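Local structure of glutamyl endopeptidase (Staphylococcus epidermidis, 6PYM) at residues G186-D189 / N190-N193. The protein is a secreted serine protease that probably cuts peptide bonds on the carbonyl side of glutamic acid, and also after aspartic acid. The protein carries 1 engineered substitution. Sequence-based numbering, arbitrary orientation.
Sequences GGVD and NKYN
Val188 and Tyr192 form an antiparallel hydrogen-bonded pair at the end of a beta hairpin, where strand 180-188 turns through Asp189, Asn190 and Lys191 into strand 192-197. Val188 N donates to Tyr192 O at 2.9 Å, and the N-H points almost straight at the oxygen (170°). The return bond is weak, with Tyr192 N 3.3 Å from Val188 O. Val188 O also accepts from Lys191 N at 3.0 Å, a donor tilted 26° out of the carbonyl plane. Lys191 and Tyr192 thus both face Val188, a classic beta bulge.

Three side chains rise on one face. The isopropyl group of Val188 stands between the other two. Val188 CG1 lies 3.7 Å from Lys191 CD, on the extended lysine chain. Val188 CG2 lies 3.8 Å from Tyr192 CE1 and 3.7 Å from Tyr192 OH. Val188 CB sits over one ring face, offset toward the rim. The ring reaches this place because Tyr192 CG lies between the backbone N and the carbonyl carbon (chi1 51°). Arg159 makes a cation-pi contact with the same ring.

Asn193 points to the other face. Gly187 has no side chain, and Asn193 OD1 comes to 3.3 Å from Gly187 CA. The amide bonds outside the hairpin end: OD1 accepts from Val1 N, the chain terminus, and ND2 donates to Leu162 O.

The hairpin belongs to the seven-stranded sheet of the trypsin-like fold. Gly186 lies about 6 Å from the side chain of His51, the predicted charge-relay histidine. On the Val188 face the contact is apolar between Val188, Lys191 and Tyr192, with Arg159 against the ring. On the other, Asn193 OD1 joins the hairpin to the N-terminus and ND2 joins it to Leu162, so the buried amide has partners on both its polar atoms.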
loop_
_atom_site.group_PDB
_atom_site.type_symbol
_atom_site.label_atom_id
_atom_site.label_comp_id
_atom_site.label_asym_id
_atom_site.label_seq_id
_atom_site.Cartn_x
_atom_site.Cartn_y
_atom_site.Cartn_z
ATOM N N GLY A 186 -4.085 9.813 -0.324
ATOM C CA GLY A 186 -5.045 10.700 0.316
ATOM C C GLY A 186 -6.061 11.177 -0.706
ATOM O O GLY A 186 -6.229 10.560 -1.751
ATOM N N GLY A 187 -6.744 12.270 -0.378
ATOM C CA GLY A 187 -7.712 12.799 -1.323
ATOM C C GLY A 187 -8.149 14.207 -0.975
ATOM O O GLY A 187 -7.669 14.825 -0.020
ATOM N N VAL A 188 -9.083 14.703 -1.778
ATOM C CA VAL A 188 -9.612 16.054 -1.647
ATOM C C VAL A 188 -11.116 15.930 -1.440
ATOM O O VAL A 188 -11.814 15.345 -2.283
ATOM C CB VAL A 188 -9.287 16.917 -2.878
ATOM C CG1 VAL A 188 -9.897 18.299 -2.725
ATOM C CG2 VAL A 188 -7.782 17.029 -3.068
ATOM N N ASP A 189 -11.605 16.467 -0.316
ATOM C CA ASP A 189 -12.995 16.285 0.087
ATOM C C ASP A 189 -13.932 16.586 -1.070
ATOM O O ASP A 189 -13.791 17.600 -1.760
ATOM C CB ASP A 189 -13.334 17.233 1.241
ATOM C CG ASP A 189 -12.696 16.833 2.557
ATOM O OD1 ASP A 189 -12.029 15.788 2.643
ATOM O OD2 ASP A 189 -12.908 17.590 3.532
ATOM N N ASN A 190 -14.899 15.696 -1.275
ATOM C CA ASN A 190 -15.993 15.868 -2.223
ATOM C C ASN A 190 -15.553 15.766 -3.670
ATOM O O ASN A 190 -16.398 15.920 -4.566
ATOM C CB ASN A 190 -16.771 17.189 -2.053
ATOM C CG ASN A 190 -16.922 17.601 -0.613
ATOM O OD1 ASN A 190 -16.683 18.757 -0.259
ATOM N ND2 ASN A 190 -17.322 16.667 0.225
ATOM N N LYS A 191 -14.272 15.520 -3.945
ATOM C CA LYS A 191 -13.774 15.585 -5.314
ATOM C C LYS A 191 -13.209 14.260 -5.805
ATOM O O LYS A 191 -13.722 13.713 -6.784
ATOM C CB LYS A 191 -12.756 16.725 -5.461
ATOM C CG LYS A 191 -13.370 18.107 -5.254
ATOM C CD LYS A 191 -12.336 19.218 -5.399
ATOM C CE LYS A 191 -12.951 20.592 -5.160
ATOM N NZ LYS A 191 -11.925 21.674 -5.277
ATOM N N TYR A 192 -12.170 13.727 -5.169
ATOM C CA TYR A 192 -11.508 12.521 -5.653
ATOM C C TYR A 192 -10.541 12.055 -4.578
ATOM O O TYR A 192 -10.205 12.796 -3.651
ATOM C CB TYR A 192 -10.745 12.759 -6.967
ATOM C CG TYR A 192 -9.814 13.940 -6.906
ATOM C CD1 TYR A 192 -8.578 13.856 -6.268
ATOM C CD2 TYR A 192 -10.185 15.158 -7.456
ATOM C CE1 TYR A 192 -7.739 14.947 -6.196
ATOM C CE2 TYR A 192 -9.351 16.251 -7.397
ATOM C CZ TYR A 192 -8.135 16.146 -6.758
ATOM O OH TYR A 192 -7.310 17.246 -6.694
ATOM N N ASN A 193 -10.079 10.819 -4.734
ATOM C CA ASN A 193 -8.930 10.321 -4.000
ATOM C C ASN A 193 -7.767 10.099 -4.958
ATOM O O ASN A 193 -7.957 9.970 -6.170
ATOM C CB ASN A 193 -9.298 9.067 -3.208
ATOM C CG ASN A 193 -10.128 9.409 -1.992
ATOM O OD1 ASN A 193 -9.682 10.174 -1.132
ATOM N ND2 ASN A 193 -11.359 8.918 -1.944
#